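Local coordinates for prophenoloxidase b (Marsupenaeus japonicus, PDB 3WKY), which probably oxidises phenols to quinones at a type 3 dicopper centre once this secreted hemolymph proenzyme is activated, at residues Lys499-Phe511 against Gly587-Val599. Sequence-based numbering, arbitrary orientation. Where two conformers were deposited one is given.
With NAG (2-acetamido-2-deoxy-beta-D-glucopyranose), chain E.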
ATOM      1  N   LYS A 499     -58.445 -23.182  24.918  1.00 27.57           N
ATOM      2  CA  LYS A 499     -56.989 -23.082  24.892  1.00 31.16           C
ATOM      3  C   LYS A 499     -56.582 -21.630  24.699  1.00 27.77           C
ATOM      4  O   LYS A 499     -57.183 -20.916  23.893  1.00 34.95           O
ATOM      5  CB  LYS A 499     -56.412 -23.931  23.757  1.00 30.97           C
ATOM      6  CG  LYS A 499     -56.559 -25.441  23.921  1.00 29.57           C
ATOM      7  CD  LYS A 499     -55.678 -25.967  25.041  1.00 28.22           C
ATOM      8  CE  LYS A 499     -55.757 -27.483  25.124  1.00 45.98           C
ATOM      9  NZ  LYS A 499     -54.996 -28.006  26.289  1.00 46.98           N
ATOM     10  N   ARG A 500     -55.582 -21.193  25.457  1.00 31.51           N
ATOM     11  CA  ARG A 500     -55.002 -19.870  25.271  1.00 34.69           C
ATOM     12  C   ARG A 500     -53.855 -20.008  24.281  1.00 25.97           C
ATOM     13  O   ARG A 500     -53.136 -21.013  24.288  1.00 26.38           O
ATOM     14  CB  ARG A 500     -54.429 -19.327  26.579  1.00 36.10           C
ATOM     15  CG  ARG A 500     -55.423 -19.128  27.706  1.00 52.24           C
ATOM     16  CD  ARG A 500     -54.755 -18.446  28.904  1.00 56.84           C
ATOM     17  NE  ARG A 500     -53.466 -19.049  29.246  1.00 41.94           N
ATOM     18  CZ  ARG A 500     -53.329 -20.213  29.877  1.00 53.87           C
ATOM     19  NH1 ARG A 500     -54.406 -20.904  30.231  1.00 65.47           N
ATOM     20  NH2 ARG A 500     -52.121 -20.692  30.153  1.00 45.17           N
ATOM     21  N   MET A 501     -53.678 -19.012  23.428  1.00 25.92           N
ATOM     22  CA  MET A 501     -52.515 -19.032  22.563  1.00 30.97           C
ATOM     23  C   MET A 501     -51.954 -17.643  22.318  1.00 22.48           C
ATOM     24  O   MET A 501     -52.646 -16.634  22.502  1.00 22.24           O
ATOM     25  CB  MET A 501     -52.858 -19.703  21.244  1.00 31.67           C
ATOM     26  CG  MET A 501     -53.876 -18.955  20.471  1.00 42.92           C
ATOM     27  SD  MET A 501     -53.173 -18.579  18.880  1.00 57.75           S
ATOM     28  CE  MET A 501     -54.534 -19.066  17.844  1.00 29.88           C
ATOM     29  N   LYS A 502     -50.685 -17.609  21.929  1.00 24.15           N
ATOM     30  CA  LYS A 502     -50.045 -16.377  21.484  1.00 22.69           C
ATOM     31  C   LYS A 502     -49.748 -16.518  19.988  1.00 20.73           C
ATOM     32  O   LYS A 502     -49.149 -17.505  19.560  1.00 25.72           O
ATOM     33  CB  LYS A 502     -48.770 -16.122  22.287  1.00 24.20           C
ATOM     34  CG  LYS A 502     -47.850 -15.062  21.672  1.00 25.22           C
ATOM     35  CD  LYS A 502     -46.913 -14.468  22.721  1.00 30.13           C
ATOM     36  CE  LYS A 502     -47.587 -13.313  23.442  1.00 35.40           C
ATOM     37  NZ  LYS A 502     -46.721 -12.728  24.504  1.00 35.51           N
ATOM     38  N   LEU A 503     -50.222 -15.565  19.191  1.00 18.12           N
ATOM     39  CA  LEU A 503     -49.924 -15.559  17.767  1.00 17.65           C
ATOM     40  C   LEU A 503     -48.622 -14.774  17.579  1.00 21.63           C
ATOM     41  O   LEU A 503     -48.435 -13.720  18.185  1.00 20.84           O
ATOM     42  CB  LEU A 503     -51.052 -14.910  16.983  1.00 23.65           C
ATOM     43  CG  LEU A 503     -52.254 -15.837  16.761  1.00 23.68           C
ATOM     44  CD1 LEU A 503     -53.421 -15.066  16.168  1.00 25.68           C
ATOM     45  CD2 LEU A 503     -51.843 -16.980  15.842  1.00 20.46           C
ATOM     46  N   ARG A 504     -47.726 -15.311  16.759  1.00 19.14           N
ATOM     47  CA  ARG A 504     -46.428 -14.674  16.527  1.00 18.37           C
ATOM     48  C   ARG A 504     -46.298 -14.548  15.035  1.00 19.83           C
ATOM     49  O   ARG A 504     -46.262 -15.551  14.327  1.00 20.40           O
ATOM     50  CB  ARG A 504     -45.326 -15.571  17.065  1.00 18.07           C
ATOM     51  CG  ARG A 504     -45.459 -15.872  18.542  1.00 19.88           C
ATOM     52  CD  ARG A 504     -44.432 -16.873  18.975  1.00 19.27           C
ATOM     53  NE  ARG A 504     -44.611 -17.244  20.369  1.00 20.98           N
ATOM     54  CZ  ARG A 504     -44.081 -16.597  21.399  1.00 21.28           C
ATOM     55  NH1 ARG A 504     -43.291 -15.538  21.202  1.00 20.51           N
ATOM     56  NH2 ARG A 504     -44.322 -17.025  22.629  1.00 22.96           N
ATOM     57  N   ILE A 505     -46.236 -13.315  14.549  1.00 19.07           N
ATOM     58  CA  ILE A 505     -46.287 -13.067  13.115  1.00 14.05           C
ATOM     59  C   ILE A 505     -45.066 -12.250  12.695  1.00 19.80           C
ATOM     60  O   ILE A 505     -44.801 -11.210  13.288  1.00 18.08           O
ATOM     61  CB  ILE A 505     -47.563 -12.310  12.759  1.00 17.74           C
ATOM     62  CG1 ILE A 505     -48.769 -13.154  13.219  1.00 20.95           C
ATOM     63  CG2 ILE A 505     -47.616 -12.026  11.274  1.00 17.50           C
ATOM     64  CD1 ILE A 505     -50.098 -12.745  12.644  1.00 27.49           C
ATOM     65  N   PHE A 506     -44.324 -12.736  11.696  1.00 19.34           N
ATOM     66  CA  PHE A 506     -43.069 -12.076  11.276  1.00 15.79           C
ATOM     67  C   PHE A 506     -43.023 -11.927   9.760  1.00 17.24           C
ATOM     68  O   PHE A 506     -43.648 -12.704   9.034  1.00 18.22           O
ATOM     69  CB  PHE A 506     -41.843 -12.872  11.763  1.00 14.20           C
ATOM     70  CG  PHE A 506     -41.643 -12.828  13.253  1.00 15.94           C
ATOM     71  CD1 PHE A 506     -42.294 -13.726  14.086  1.00 20.96           C
ATOM     72  CD2 PHE A 506     -40.805 -11.878  13.827  1.00 19.49           C
ATOM     73  CE1 PHE A 506     -42.114 -13.676  15.469  1.00 25.06           C
ATOM     74  CE2 PHE A 506     -40.619 -11.827  15.202  1.00 18.69           C
ATOM     75  CZ  PHE A 506     -41.268 -12.730  16.022  1.00 25.61           C
ATOM     76  N   LEU A 507     -42.265 -10.935   9.283  1.00 15.68           N
ATOM     77  CA  LEU A 507     -42.206 -10.601   7.865  1.00 15.44           C
ATOM     78  C   LEU A 507     -40.744 -10.660   7.418  1.00 20.00           C
ATOM     79  O   LEU A 507     -39.853 -10.305   8.195  1.00 17.97           O
ATOM     80  CB  LEU A 507     -42.715  -9.167   7.642  1.00 18.70           C
ATOM     81  CG  LEU A 507     -42.944  -8.664   6.209  1.00 19.79           C
ATOM     82  CD1 LEU A 507     -44.261  -9.211   5.648  1.00 22.59           C
ATOM     83  CD2 LEU A 507     -42.940  -7.139   6.156  1.00 20.10           C
ATOM     84  N   ALA A 508     -40.506 -11.118   6.187  1.00 18.20           N
ATOM     85  CA  ALA A 508     -39.171 -11.050   5.571  1.00 16.74           C
ATOM     86  C   ALA A 508     -39.315 -11.089   4.058  1.00 18.81           C
ATOM     87  O   ALA A 508     -40.259 -11.677   3.543  1.00 17.90           O
ATOM     88  CB  ALA A 508     -38.293 -12.207   6.046  1.00 20.70           C
ATOM     89  N   PRO A 509     -38.380 -10.465   3.329  1.00 17.64           N
ATOM     90  CA  PRO A 509     -38.467 -10.603   1.868  1.00 18.03           C
ATOM     91  C   PRO A 509     -38.252 -12.054   1.449  1.00 17.25           C
ATOM     92  O   PRO A 509     -37.545 -12.808   2.135  1.00 19.85           O
ATOM     93  CB  PRO A 509     -37.293  -9.745   1.357  1.00 17.43           C
ATOM     94  CG  PRO A 509     -36.949  -8.836   2.501  1.00 17.08           C
ATOM     95  CD  PRO A 509     -37.244  -9.620   3.749  1.00 16.12           C
ATOM     96  N   LYS A 510     -38.854 -12.451   0.337  1.00 19.69           N
ATOM     97  CA  LYS A 510     -38.679 -13.807  -0.157  1.00 19.26           C
ATOM     98  C   LYS A 510     -37.358 -13.968  -0.920  1.00 20.95           C
ATOM     99  O   LYS A 510     -36.695 -15.011  -0.825  1.00 20.56           O
ATOM    100  CB  LYS A 510     -39.874 -14.206  -1.038  1.00 20.61           C
ATOM    101  CG  LYS A 510     -39.829 -15.646  -1.523  1.00 27.90           C
ATOM    102  CD  LYS A 510     -41.182 -16.082  -2.093  1.00 28.00           C
ATOM    103  CE  LYS A 510     -41.159 -17.552  -2.520  1.00 33.51           C
ATOM    104  NZ  LYS A 510     -42.481 -17.982  -3.063  1.00 37.71           N
ATOM    105  N   PHE A 511     -36.972 -12.927  -1.654  1.00 19.54           N
ATOM    106  CA  PHE A 511     -35.796 -12.988  -2.520  1.00 16.72           C
ATOM    107  C   PHE A 511     -34.708 -12.018  -2.081  1.00 18.19           C
ATOM    108  O   PHE A 511     -35.009 -10.930  -1.580  1.00 20.66           O
ATOM    109  CB  PHE A 511     -36.196 -12.672  -3.963  1.00 18.55           C
ATOM    110  CG  PHE A 511     -37.289 -13.567  -4.484  1.00 24.24           C
ATOM    111  CD1 PHE A 511     -36.987 -14.813  -5.014  1.00 24.52           C
ATOM    112  CD2 PHE A 511     -38.615 -13.169  -4.415  1.00 22.54           C
ATOM    113  CE1 PHE A 511     -38.003 -15.646  -5.486  1.00 29.30           C
ATOM    114  CE2 PHE A 511     -39.628 -13.997  -4.876  1.00 26.78           C
ATOM    115  CZ  PHE A 511     -39.320 -15.233  -5.411  1.00 27.20           C
ATOM    116  N   GLY A 587     -44.342  -4.485  -7.379  1.00 19.24           N
ATOM    117  CA  GLY A 587     -44.800  -5.351  -6.309  1.00 24.08           C
ATOM    118  C   GLY A 587     -43.690  -6.264  -5.817  1.00 25.68           C
ATOM    119  O   GLY A 587     -43.085  -7.009  -6.592  1.00 26.57           O
ATOM    120  N   MET A 588     -43.415  -6.208  -4.521  1.00 19.04           N
ATOM    121  CA  MET A 588     -42.323  -6.989  -3.953  1.00 21.13           C
ATOM    122  C   MET A 588     -42.881  -8.053  -3.016  1.00 21.56           C
ATOM    123  O   MET A 588     -43.757  -7.775  -2.190  1.00 22.96           O
ATOM    124  CB  MET A 588     -41.364  -6.041  -3.221  1.00 17.45           C
ATOM    125  CG  MET A 588     -40.252  -6.700  -2.443  1.00 18.42           C
ATOM    126  SD  MET A 588     -39.262  -5.347  -1.741  1.00 21.36           S
ATOM    127  CE  MET A 588     -38.097  -6.283  -0.752  1.00 19.90           C
ATOM    128  N   ASN A 589     -42.371  -9.276  -3.130  1.00 17.23           N
ATOM    129  CA  ASN A 589     -42.941 -10.404  -2.397  0.59 21.75           C
ATOM    130  C   ASN A 589     -42.292 -10.655  -1.037  1.00 24.60           C
ATOM    131  O   ASN A 589     -41.070 -10.709  -0.928  1.00 22.09           O
ATOM    132  CB  ASN A 589     -42.872 -11.671  -3.252  0.59 24.08           C
ATOM    133  CG  ASN A 589     -43.506 -11.479  -4.614  0.59 23.94           C
ATOM    134  OD1 ASN A 589     -42.871 -11.698  -5.646  0.59 38.17           O
ATOM    135  ND2 ASN A 589     -44.761 -11.059  -4.625  0.59 25.36           N
ATOM    136  N   PHE A 590     -43.126 -10.821  -0.008  1.00 18.80           N
ATOM    137  CA  PHE A 590     -42.664 -11.060   1.359  1.00 21.39           C
ATOM    138  C   PHE A 590     -43.281 -12.311   1.962  1.00 22.31           C
ATOM    139  O   PHE A 590     -44.461 -12.612   1.730  1.00 22.66           O
ATOM    140  CB  PHE A 590     -43.022  -9.884   2.274  1.00 21.59           C
ATOM    141  CG  PHE A 590     -42.248  -8.627   1.997  1.00 17.64           C
ATOM    142  CD1 PHE A 590     -42.586  -7.808   0.929  1.00 17.75           C
ATOM    143  CD2 PHE A 590     -41.211  -8.236   2.842  1.00 18.83           C
ATOM    144  CE1 PHE A 590     -41.885  -6.637   0.678  1.00 19.91           C
ATOM    145  CE2 PHE A 590     -40.498  -7.059   2.601  1.00 19.05           C
ATOM    146  CZ  PHE A 590     -40.840  -6.259   1.511  1.00 18.83           C
ATOM    147  N   HIS A 591     -42.484 -13.030   2.753  1.00 20.82           N
ATOM    148  CA  HIS A 591     -43.017 -14.083   3.604  1.00 22.12           C
ATOM    149  C   HIS A 591     -43.775 -13.446   4.762  1.00 22.39           C
ATOM    150  O   HIS A 591     -43.333 -12.443   5.319  1.00 19.38           O
ATOM    151  CB  HIS A 591     -41.893 -14.925   4.205  1.00 18.93           C
ATOM    152  CG  HIS A 591     -41.127 -15.745   3.214  1.00 22.30           C
ATOM    153  ND1 HIS A 591     -41.721 -16.700   2.415  1.00 24.79           N
ATOM    154  CD2 HIS A 591     -39.802 -15.790   2.933  1.00 23.44           C
ATOM    155  CE1 HIS A 591     -40.798 -17.276   1.664  1.00 26.54           C
ATOM    156  NE2 HIS A 591     -39.625 -16.744   1.961  1.00 24.31           N
ATOM    157  N   PHE A 592     -44.890 -14.066   5.151  1.00 20.23           N
ATOM    158  CA  PHE A 592     -45.706 -13.615   6.278  1.00 21.00           C
ATOM    159  C   PHE A 592     -45.876 -14.872   7.132  1.00 24.36           C
ATOM    160  O   PHE A 592     -46.769 -15.694   6.901  1.00 21.24           O
ATOM    161  CB  PHE A 592     -47.040 -13.095   5.725  1.00 20.57           C
ATOM    162  CG  PHE A 592     -47.913 -12.352   6.715  1.00 20.77           C
ATOM    163  CD1 PHE A 592     -48.864 -13.037   7.475  1.00 24.22           C
ATOM    164  CD2 PHE A 592     -47.873 -10.963   6.797  1.00 24.04           C
ATOM    165  CE1 PHE A 592     -49.708 -12.352   8.357  1.00 19.61           C
ATOM    166  CE2 PHE A 592     -48.714 -10.272   7.669  1.00 25.73           C
ATOM    167  CZ  PHE A 592     -49.637 -10.973   8.448  1.00 23.17           C
ATOM    168  N   PHE A 593     -44.975 -15.047   8.093  1.00 18.25           N
ATOM    169  CA  PHE A 593     -44.916 -16.256   8.916  1.00 19.07           C
ATOM    170  C   PHE A 593     -45.872 -16.121  10.094  1.00 19.39           C
ATOM    171  O   PHE A 593     -45.886 -15.086  10.768  1.00 17.39           O
ATOM    172  CB  PHE A 593     -43.476 -16.445   9.431  1.00 18.50           C
ATOM    173  CG  PHE A 593     -43.317 -17.500  10.528  1.00 17.39           C
ATOM    174  CD1 PHE A 593     -43.556 -17.188  11.872  1.00 15.85           C
ATOM    175  CD2 PHE A 593     -42.855 -18.766  10.219  1.00 17.25           C
ATOM    176  CE1 PHE A 593     -43.382 -18.136  12.873  1.00 15.09           C
ATOM    177  CE2 PHE A 593     -42.677 -19.729  11.214  1.00 15.40           C
ATOM    178  CZ  PHE A 593     -42.934 -19.409  12.546  1.00 17.29           C
ATOM    179  N   VAL A 594     -46.661 -17.166  10.352  1.00 21.02           N
ATOM    180  CA  VAL A 594     -47.625 -17.153  11.454  1.00 20.57           C
ATOM    181  C   VAL A 594     -47.447 -18.394  12.323  1.00 19.85           C
ATOM    182  O   VAL A 594     -47.476 -19.518  11.814  1.00 22.61           O
ATOM    183  CB  VAL A 594     -49.087 -17.144  10.922  1.00 18.27           C
ATOM    184  CG1 VAL A 594     -50.091 -17.126  12.089  1.00 21.14           C
ATOM    185  CG2 VAL A 594     -49.310 -15.969   9.982  1.00 20.43           C
ATOM    186  N   MET A 595     -47.272 -18.199  13.629  1.00 19.37           N
ATOM    187  CA  MET A 595     -47.219 -19.329  14.549  1.00 23.03           C
ATOM    188  C   MET A 595     -48.190 -19.171  15.719  1.00 21.26           C
ATOM    189  O   MET A 595     -48.272 -18.107  16.340  1.00 19.91           O
ATOM    190  CB  MET A 595     -45.802 -19.528  15.085  1.00 21.90           C
ATOM    191  CG  MET A 595     -45.653 -20.715  16.022  1.00 21.88           C
ATOM    192  SD  MET A 595     -43.954 -20.825  16.637  1.00 24.09           S
ATOM    193  CE  MET A 595     -43.968 -22.391  17.518  1.00 29.59           C
ATOM    194  N   ALA A 596     -48.942 -20.230  16.005  1.00 23.29           N
ATOM    195  CA  ALA A 596     -49.803 -20.253  17.189  1.00 21.10           C
ATOM    196  C   ALA A 596     -49.079 -21.034  18.277  1.00 21.27           C
ATOM    197  O   ALA A 596     -48.783 -22.222  18.118  1.00 25.27           O
ATOM    198  CB  ALA A 596     -51.156 -20.901  16.866  1.00 21.88           C
ATOM    199  N   THR A 597     -48.787 -20.369  19.387  1.00 18.14           N
ATOM    200  CA  THR A 597     -48.053 -21.042  20.446  0.54 22.02           C
ATOM    201  C   THR A 597     -48.894 -21.149  21.711  1.00 23.32           C
ATOM    202  O   THR A 597     -49.741 -20.305  21.994  1.00 24.47           O
ATOM    203  CB  THR A 597     -46.718 -20.331  20.737  0.54 26.68           C
ATOM    204  OG1 THR A 597     -45.931 -21.112  21.640  0.54 33.40           O
ATOM    205  CG2 THR A 597     -46.985 -19.001  21.342  0.54 17.56           C
ATOM    206  N   ASP A 598     -48.691 -22.242  22.445  1.00 28.36           N
ATOM    207  CA  ASP A 598     -49.432 -22.461  23.682  1.00 30.04           C
ATOM    208  C   ASP A 598     -48.970 -21.450  24.721  1.00 29.72           C
ATOM    209  O   ASP A 598     -47.784 -21.110  24.780  1.00 29.72           O
ATOM    210  CB  ASP A 598     -49.201 -23.876  24.214  1.00 32.75           C
ATOM    211  CG  ASP A 598     -49.595 -24.956  23.218  1.00 34.02           C
ATOM    212  OD1 ASP A 598     -50.527 -24.734  22.408  1.00 27.03           O
ATOM    213  OD2 ASP A 598     -48.961 -26.036  23.258  1.00 38.36           O
ATOM    214  N   VAL A 599     -49.892 -20.945  25.534  1.00 25.78           N
ATOM    215  CA  VAL A 599     -49.491 -20.031  26.606  1.00 36.35           C
ATOM    216  C   VAL A 599     -49.394 -20.770  27.935  1.00 50.59           C
ATOM    217  O   VAL A 599     -50.402 -20.971  28.612  1.00 54.47           O
ATOM    218  CB  VAL A 599     -50.447 -18.835  26.760  1.00 38.17           C
ATOM    219  CG1 VAL A 599     -49.918 -17.874  27.813  1.00 44.04           C
ATOM    220  CG2 VAL A 599     -50.613 -18.111  25.447  1.00 39.64           C
TER
HETATM  221  C1  NAG E 701     -51.551 -28.907  25.054  1.00 46.29           C
HETATM  222  C2  NAG E 701     -50.036 -29.101  25.249  1.00 59.34           C
HETATM  223  C3  NAG E 701     -49.568 -29.429  26.673  1.00 63.82           C
HETATM  224  C4  NAG E 701     -50.553 -29.055  27.773  1.00 66.46           C
HETATM  225  C5  NAG E 701     -51.950 -29.445  27.341  1.00 61.42           C
HETATM  226  C6  NAG E 701     -52.953 -29.216  28.467  1.00 63.53           C
HETATM  227  C7  NAG E 701     -49.087 -30.007  23.165  1.00 54.38           C
HETATM  228  C8  NAG E 701     -49.596 -30.930  22.097  1.00 57.50           C
HETATM  229  N2  NAG E 701     -49.581 -30.187  24.392  1.00 52.78           N
HETATM  230  O3  NAG E 701     -48.352 -28.755  26.914  1.00 65.18           O
HETATM  231  O4  NAG E 701     -50.226 -29.729  28.969  1.00 69.93           O
HETATM  232  O5  NAG E 701     -52.272 -28.634  26.240  1.00 60.03           O
HETATM  233  O6  NAG E 701     -52.859 -27.878  28.910  1.00 64.87           O
HETATM  234  O7  NAG E 701     -48.253 -29.148  22.878  1.00 49.69           O
HETATM  235  O   HOH W   1     -52.828 -23.703  23.568  1.00 36.85           O
HETATM  236  O   HOH W   2     -37.199 -17.214   0.701  1.00 21.99           O
HETATM  237  O   HOH W   3     -38.656 -10.550  -2.220  1.00 24.03           O
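K510, just past strand 501-509, lies against H591 of strand 588-598. CG of K510 is anti to its backbone N (chi1 -176°), which lays the start of the chain over the imidazole. CB of K510 stands over one face of the H591 ring, 4.2 Å from its centroid, a CH-pi contact. CG of K510 follows, 3.7 Å from NE2 of H591, and CD passes CE1. The extended chain then carries NZ past the ring to a salt bridge with E659. At the ring edge, water 2 lies 2.8 Å from NE2 of H591 and donates to O of K510. With an alanine at H591, the K510 methylenes would probably lose the ring they lie on, and water 2 its ring partner.

In the backbone, N of H591 donates a 2.7 Å hydrogen bond to O of A508. On the face holding L503, I505, V594 and F592, CG2 of I505 sits over the F592 ring, 3.9 Å from its centroid. On the other face, NH1 of R504 is salt-bridged to D628. Paired backbone bonds from K502-T597 to A508-H591 join the strands as antiparallel neighbours within the beta-sheet of the hemocyanin Ig-like domain.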